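Local coordinates for protein endoglucanase (Clostridium thermocellum, PDB 2YIK) that probably hydrolyses internal beta-1,4-glucosidic bonds of cellulose, as a family 9 glycoside hydrolase, at residues 296-309 and 346-360. Sequence-based numbering, arbitrary orientation.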
loop_
_atom_site.group_PDB
_atom_site.type_symbol
_atom_site.label_atom_id
_atom_site.label_comp_id
_atom_site.label_asym_id
_atom_site.label_seq_id
_atom_site.Cartn_x
_atom_site.Cartn_y
_atom_site.Cartn_z
ATOM N N GLU A 296 11.932 -23.268 -2.415
ATOM C CA GLU A 296 13.122 -22.811 -1.747
ATOM C C GLU A 296 13.902 -21.717 -2.461
ATOM O O GLU A 296 14.634 -20.959 -1.824
ATOM C CB GLU A 296 14.041 -23.996 -1.466
ATOM C CG GLU A 296 13.509 -24.969 -0.411
ATOM C CD GLU A 296 13.238 -24.303 0.939
ATOM O OE1 GLU A 296 14.007 -23.393 1.326
ATOM O OE2 GLU A 296 12.264 -24.700 1.627
ATOM N N HIS A 297 13.761 -21.642 -3.777
ATOM C CA HIS A 297 14.465 -20.633 -4.557
ATOM C C HIS A 297 14.136 -19.215 -4.077
ATOM O O HIS A 297 15.012 -18.350 -4.013
ATOM C CB HIS A 297 14.097 -20.768 -6.035
ATOM C CG HIS A 297 14.598 -19.644 -6.883
ATOM N ND1 HIS A 297 15.937 -19.446 -7.150
ATOM C CD2 HIS A 297 13.942 -18.633 -7.503
ATOM C CE1 HIS A 297 16.083 -18.368 -7.895
ATOM N NE2 HIS A 297 14.887 -17.854 -8.123
ATOM N N TYR A 298 12.869 -18.984 -3.750
ATOM C CA TYR A 298 12.442 -17.674 -3.283
ATOM C C TYR A 298 13.054 -17.335 -1.939
ATOM O O TYR A 298 13.464 -16.196 -1.710
ATOM C CB TYR A 298 10.918 -17.611 -3.205
ATOM C CG TYR A 298 10.279 -17.688 -4.566
ATOM C CD1 TYR A 298 10.589 -16.749 -5.548
ATOM C CD2 TYR A 298 9.381 -18.708 -4.883
ATOM C CE1 TYR A 298 10.025 -16.823 -6.820
ATOM C CE2 TYR A 298 8.808 -18.792 -6.147
ATOM C CZ TYR A 298 9.134 -17.846 -7.111
ATOM O OH TYR A 298 8.567 -17.932 -8.358
ATOM N N LEU A 299 13.121 -18.317 -1.046
ATOM C CA LEU A 299 13.706 -18.066 0.259
ATOM C C LEU A 299 15.193 -17.769 0.084
ATOM O O LEU A 299 15.753 -16.935 0.802
ATOM C CB LEU A 299 13.519 -19.269 1.182
ATOM C CG LEU A 299 13.801 -18.976 2.661
ATOM C CD1 LEU A 299 12.821 -17.913 3.192
ATOM C CD2 LEU A 299 13.672 -20.275 3.458
ATOM N N ASP A 300 15.828 -18.445 -0.877
ATOM C CA ASP A 300 17.248 -18.229 -1.151
ATOM C C ASP A 300 17.469 -16.813 -1.674
ATOM O O ASP A 300 18.480 -16.180 -1.370
ATOM C CB ASP A 300 17.779 -19.218 -2.197
ATOM C CG ASP A 300 17.936 -20.628 -1.654
ATOM O OD1 ASP A 300 18.106 -20.789 -0.430
ATOM O OD2 ASP A 300 17.909 -21.581 -2.463
ATOM N N GLU A 301 16.532 -16.322 -2.481
ATOM C CA GLU A 301 16.655 -14.973 -3.009
ATOM C C GLU A 301 16.439 -13.960 -1.889
ATOM O O GLU A 301 17.110 -12.930 -1.840
ATOM C CB GLU A 301 15.648 -14.739 -4.138
ATOM C CG GLU A 301 16.047 -15.395 -5.459
ATOM C CD GLU A 301 17.408 -14.930 -5.947
ATOM O OE1 GLU A 301 17.568 -13.733 -6.271
ATOM O OE2 GLU A 301 18.329 -15.764 -5.995
ATOM N N ALA A 302 15.508 -14.256 -0.985
ATOM C CA ALA A 302 15.242 -13.355 0.127
ATOM C C ALA A 302 16.471 -13.275 1.029
ATOM O O ALA A 302 16.899 -12.189 1.416
ATOM C CB ALA A 302 14.035 -13.829 0.920
ATOM N N PHE A 303 17.046 -14.431 1.344
ATOM C CA PHE A 303 18.218 -14.481 2.205
ATOM C C PHE A 303 19.435 -13.807 1.585
ATOM O O PHE A 303 20.264 -13.258 2.298
ATOM C CB PHE A 303 18.565 -15.932 2.569
ATOM C CG PHE A 303 17.603 -16.568 3.549
ATOM C CD1 PHE A 303 16.654 -15.802 4.225
ATOM C CD2 PHE A 303 17.680 -17.930 3.828
ATOM C CE1 PHE A 303 15.799 -16.377 5.169
ATOM C CE2 PHE A 303 16.833 -18.518 4.771
ATOM C CZ PHE A 303 15.888 -17.739 5.443
ATOM N N LYS A 304 19.531 -13.838 0.260
ATOM C CA LYS A 304 20.654 -13.223 -0.445
ATOM C C LYS A 304 20.718 -11.699 -0.263
ATOM O O LYS A 304 21.801 -11.126 -0.169
ATOM C CB LYS A 304 20.570 -13.556 -1.943
ATOM C CG LYS A 304 21.765 -13.095 -2.789
ATOM C CD LYS A 304 21.668 -13.604 -4.247
ATOM C CE LYS A 304 21.540 -15.134 -4.305
ATOM N NZ LYS A 304 21.443 -15.700 -5.707
ATOM N N TYR A 305 19.565 -11.045 -0.188
ATOM C CA TYR A 305 19.549 -9.593 -0.068
ATOM C C TYR A 305 18.989 -9.016 1.229
ATOM O O TYR A 305 19.091 -7.815 1.454
ATOM C CB TYR A 305 18.792 -9.000 -1.259
ATOM C CG TYR A 305 19.387 -9.366 -2.603
ATOM C CD1 TYR A 305 20.549 -8.746 -3.071
ATOM C CD2 TYR A 305 18.795 -10.345 -3.403
ATOM C CE1 TYR A 305 21.106 -9.092 -4.307
ATOM C CE2 TYR A 305 19.340 -10.700 -4.638
ATOM C CZ TYR A 305 20.495 -10.070 -5.085
ATOM O OH TYR A 305 21.033 -10.415 -6.306
ATOM N N TYR A 306 18.418 -9.862 2.079
ATOM C CA TYR A 306 17.843 -9.408 3.341
ATOM C C TYR A 306 18.838 -8.709 4.272
ATOM O O TYR A 306 19.848 -9.289 4.674
ATOM C CB TYR A 306 17.192 -10.586 4.078
ATOM C CG TYR A 306 16.567 -10.234 5.422
ATOM C CD1 TYR A 306 15.755 -9.105 5.565
ATOM C CD2 TYR A 306 16.753 -11.054 6.540
ATOM C CE1 TYR A 306 15.143 -8.800 6.790
ATOM C CE2 TYR A 306 16.144 -10.760 7.772
ATOM C CZ TYR A 306 15.341 -9.629 7.888
ATOM O OH TYR A 306 14.750 -9.307 9.097
ATOM N N ASP A 307 18.538 -7.456 4.603
ATOM C CA ASP A 307 19.371 -6.652 5.498
ATOM C C ASP A 307 18.781 -6.819 6.900
ATOM O O ASP A 307 17.826 -6.141 7.271
ATOM C CB ASP A 307 19.328 -5.176 5.064
ATOM C CG ASP A 307 20.250 -4.280 5.896
ATOM O OD1 ASP A 307 20.820 -4.764 6.900
ATOM O OD2 ASP A 307 20.393 -3.086 5.545
ATOM N N TYR A 308 19.354 -7.743 7.663
ATOM C CA TYR A 308 18.899 -8.044 9.019
ATOM C C TYR A 308 18.973 -6.827 9.933
ATOM O O TYR A 308 18.268 -6.753 10.935
ATOM C CB TYR A 308 19.762 -9.175 9.593
ATOM C CG TYR A 308 19.349 -9.710 10.948
ATOM C CD1 TYR A 308 18.269 -10.582 11.082
ATOM C CD2 TYR A 308 20.076 -9.379 12.095
ATOM C CE1 TYR A 308 17.928 -11.118 12.323
ATOM C CE2 TYR A 308 19.743 -9.904 13.334
ATOM C CZ TYR A 308 18.671 -10.775 13.441
ATOM O OH TYR A 308 18.350 -11.320 14.661
ATOM N N TYR A 309 19.829 -5.876 9.576
ATOM C CA TYR A 309 20.025 -4.672 10.379
ATOM C C TYR A 309 19.058 -3.532 10.070
ATOM O O TYR A 309 18.975 -2.572 10.826
ATOM C CB TYR A 309 21.471 -4.177 10.214
ATOM C CG TYR A 309 22.485 -5.273 10.462
ATOM C CD1 TYR A 309 22.478 -5.990 11.662
ATOM C CD2 TYR A 309 23.401 -5.649 9.471
ATOM C CE1 TYR A 309 23.355 -7.068 11.875
ATOM C CE2 TYR A 309 24.280 -6.729 9.670
ATOM C CZ TYR A 309 24.249 -7.436 10.873
ATOM O OH TYR A 309 25.092 -8.519 11.059
ATOM N N ARG A 346 21.152 -20.874 7.099
ATOM C CA ARG A 346 21.133 -20.688 5.649
ATOM C C ARG A 346 21.229 -19.189 5.371
ATOM O O ARG A 346 21.938 -18.752 4.456
ATOM C CB ARG A 346 19.839 -21.247 5.041
ATOM C CG ARG A 346 19.864 -22.754 4.739
ATOM C CD ARG A 346 18.482 -23.260 4.313
ATOM N NE ARG A 346 17.994 -22.646 3.075
ATOM C CZ ARG A 346 16.739 -22.737 2.636
ATOM N NH1 ARG A 346 15.839 -23.417 3.334
ATOM N NH2 ARG A 346 16.379 -22.147 1.499
ATOM N N TYR A 347 20.516 -18.396 6.164
ATOM C CA TYR A 347 20.558 -16.952 5.978
ATOM C C TYR A 347 21.964 -16.399 6.244
ATOM O O TYR A 347 22.449 -15.539 5.506
ATOM C CB TYR A 347 19.543 -16.249 6.882
ATOM C CG TYR A 347 19.738 -14.747 6.876
ATOM C CD1 TYR A 347 19.658 -14.020 5.687
ATOM C CD2 TYR A 347 20.094 -14.068 8.042
ATOM C CE1 TYR A 347 19.936 -12.655 5.656
ATOM C CE2 TYR A 347 20.374 -12.703 8.024
ATOM C CZ TYR A 347 20.296 -12.004 6.826
ATOM O OH TYR A 347 20.593 -10.664 6.805
ATOM N N LYS A 348 22.620 -16.886 7.292
ATOM C CA LYS A 348 23.971 -16.422 7.597
ATOM C C LYS A 348 24.916 -16.740 6.440
ATOM O O LYS A 348 25.727 -15.900 6.044
ATOM C CB LYS A 348 24.485 -17.065 8.881
ATOM C CG LYS A 348 23.780 -16.578 10.129
ATOM C CD LYS A 348 24.308 -17.293 11.358
ATOM C CE LYS A 348 23.189 -17.970 12.115
ATOM N NZ LYS A 348 23.637 -18.581 13.388
ATOM N N ARG A 349 24.808 -17.950 5.898
ATOM C CA ARG A 349 25.657 -18.350 4.779
ATOM C C ARG A 349 25.382 -17.468 3.568
ATOM O O ARG A 349 26.303 -17.057 2.868
ATOM C CB ARG A 349 25.420 -19.827 4.410
ATOM C CG ARG A 349 26.229 -20.832 5.240
ATOM C CD ARG A 349 26.127 -22.256 4.668
ATOM N NE ARG A 349 24.809 -22.849 4.892
ATOM C CZ ARG A 349 24.425 -23.414 6.036
ATOM N NH1 ARG A 349 25.269 -23.498 7.062
ATOM N NH2 ARG A 349 23.204 -23.917 6.147
ATOM N N ALA A 350 24.109 -17.161 3.342
ATOM C CA ALA A 350 23.688 -16.346 2.203
ATOM C C ALA A 350 24.092 -14.872 2.253
ATOM O O ALA A 350 24.338 -14.260 1.219
ATOM C CB ALA A 350 22.172 -16.450 2.040
ATOM N N SER A 351 24.147 -14.296 3.448
ATOM C CA SER A 351 24.492 -12.882 3.602
ATOM C C SER A 351 25.873 -12.750 4.227
ATOM O O SER A 351 26.206 -11.719 4.806
ATOM C CB SER A 351 23.458 -12.202 4.507
ATOM O OG SER A 351 23.434 -12.815 5.789
ATOM N N ASN A 352 26.664 -13.807 4.065
ATOM C CA ASN A 352 28.007 -13.968 4.622
ATOM C C ASN A 352 28.304 -13.342 5.980
ATOM O O ASN A 352 29.090 -12.401 6.130
ATOM C CB ASN A 352 29.111 -13.631 3.601
ATOM C CG ASN A 352 28.994 -12.250 3.030
ATOM O OD1 ASN A 352 29.206 -11.257 3.727
ATOM N ND2 ASN A 352 28.664 -12.170 1.739
ATOM N N LYS A 353 27.646 -13.936 6.968
ATOM C CA LYS A 353 27.771 -13.606 8.371
ATOM C C LYS A 353 28.421 -14.867 8.932
ATOM O O LYS A 353 28.339 -15.934 8.312
ATOM C CB LYS A 353 26.394 -13.440 9.016
ATOM C CG LYS A 353 25.641 -12.188 8.616
ATOM C CD LYS A 353 24.273 -12.141 9.283
ATOM C CE LYS A 353 23.592 -10.800 9.047
ATOM N NZ LYS A 353 23.503 -10.492 7.598
ATOM N N ASN A 354 29.067 -14.756 10.087
ATOM C CA ASN A 354 29.690 -15.919 10.713
ATOM C C ASN A 354 28.556 -16.814 11.217
ATOM O O ASN A 354 27.501 -16.315 11.600
ATOM C CB ASN A 354 30.575 -15.473 11.878
ATOM C CG ASN A 354 31.743 -14.606 11.427
ATOM O OD1 ASN A 354 32.060 -13.603 12.060
ATOM N ND2 ASN A 354 32.388 -14.993 10.334
ATOM N N GLN A 355 28.768 -18.128 11.208
ATOM C CA GLN A 355 27.738 -19.060 11.659
ATOM C C GLN A 355 27.365 -18.864 13.119
ATOM O O GLN A 355 26.279 -19.259 13.550
ATOM C CB GLN A 355 28.193 -20.504 11.438
ATOM C CG GLN A 355 28.033 -20.976 10.003
ATOM C CD GLN A 355 26.575 -21.094 9.595
ATOM O OE1 GLN A 355 25.817 -21.868 10.180
ATOM N NE2 GLN A 355 26.176 -20.322 8.590
ATOM N N TRP A 356 28.257 -18.247 13.885
ATOM C CA TRP A 356 27.977 -18.031 15.296
ATOM C C TRP A 356 27.295 -16.704 15.583
ATOM O O TRP A 356 27.014 -16.394 16.735
ATOM C CB TRP A 356 29.262 -18.164 16.126
ATOM C CG TRP A 356 30.355 -17.230 15.724
ATOM C CD1 TRP A 356 30.605 -15.987 16.235
ATOM C CD2 TRP A 356 31.372 -17.479 14.744
ATOM N NE1 TRP A 356 31.721 -15.449 15.635
ATOM C CE2 TRP A 356 32.206 -16.337 14.723
ATOM C CE3 TRP A 356 31.651 -18.548 13.889
ATOM C CZ2 TRP A 356 33.318 -16.250 13.869
ATOM C CZ3 TRP A 356 32.750 -18.456 13.048
ATOM C CH2 TRP A 356 33.571 -17.313 13.043
ATOM N N GLU A 357 27.030 -15.908 14.549
ATOM C CA GLU A 357 26.332 -14.648 14.785
ATOM C C GLU A 357 24.904 -15.019 15.194
ATOM O O GLU A 357 24.338 -15.969 14.651
ATOM C CB GLU A 357 26.296 -13.780 13.523
ATOM C CG GLU A 357 25.341 -12.596 13.673
ATOM C CD GLU A 357 25.621 -11.454 12.711
ATOM O OE1 GLU A 357 26.598 -11.547 11.933
ATOM O OE2 GLU A 357 24.858 -10.455 12.738
ATOM N N GLN A 358 24.323 -14.297 16.152
ATOM C CA GLN A 358 22.965 -14.618 16.577
ATOM C C GLN A 358 21.923 -14.053 15.615
ATOM O O GLN A 358 21.940 -12.866 15.282
ATOM C CB GLN A 358 22.672 -14.091 17.983
ATOM C CG GLN A 358 21.460 -14.781 18.623
ATOM C CD GLN A 358 20.649 -13.857 19.519
ATOM O OE1 GLN A 358 19.793 -13.087 19.043
ATOM N NE2 GLN A 358 20.919 -13.914 20.826
ATOM N N ILE A 359 21.037 -14.929 15.160
ATOM C CA ILE A 359 19.967 -14.561 14.246
ATOM C C ILE A 359 18.655 -15.117 14.775
ATOM O O ILE A 359 18.525 -16.326 14.994
ATOM C CB ILE A 359 20.179 -15.142 12.816
ATOM C CG1 ILE A 359 21.323 -14.418 12.106
ATOM C CG2 ILE A 359 18.911 -14.996 11.995
ATOM C CD1 ILE A 359 22.649 -14.701 12.732
ATOM N N ASP A 360 17.703 -14.220 15.003
ATOM C CA ASP A 360 16.367 -14.575 15.457
ATOM C C ASP A 360 15.495 -13.703 14.574
ATOM O O ASP A 360 15.486 -12.477 14.705
ATOM C CB ASP A 360 16.170 -14.239 16.942
ATOM C CG ASP A 360 14.740 -14.497 17.426
ATOM O OD1 ASP A 360 13.789 -14.437 16.616
ATOM O OD2 ASP A 360 14.557 -14.743 18.637
HETATM O O HOH W 1 22.357 -8.102 6.862
HETATM O O HOH W 2 19.954 -10.751 16.569
#
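CB of Tyr347 stands almost on the Phe303 ring normal, a CH-pi contact 3.8 Å from the centroid, while the Tyr347 ring turns an edge to the same face in an offset edge-to-face pair. With CG anti to the backbone N (chi1 170°), Tyr347 reaches past the last turn of 296-305, where its OH donates to Tyr306 O at 2.6 Å from above the carbonyl plane. At one end, Arg346 joins two acids in a salt-bridge network: NH1 and NH2 both meet OE1 of Glu296 end-on, and NH2 gives Asp300 OD1 a straighter bond (166°). At the other, Asp360 N makes an almost linear hydrogen bond to Tyr308 OH (3.0 Å), and Tyr309 OH donates to the syn lone pair of Glu357 OE2.

A second shell positions these: Lys353 NZ donates to Tyr347 OH and Ser351 OG, Tyr290 holds Glu296 OE2, and Leu299 backs the far face of Phe303. The axes of 296-305 and 346-350 approach to 8.2 Å and cross at -55°, with Arg346 a knob among Glu296, Leu299, Asp300 and Phe303. This is a helix-helix junction, extended by the following loops, in the mainly helical (alpha/alpha)6-barrel domain characteristic of family 9 glycoside hydrolases.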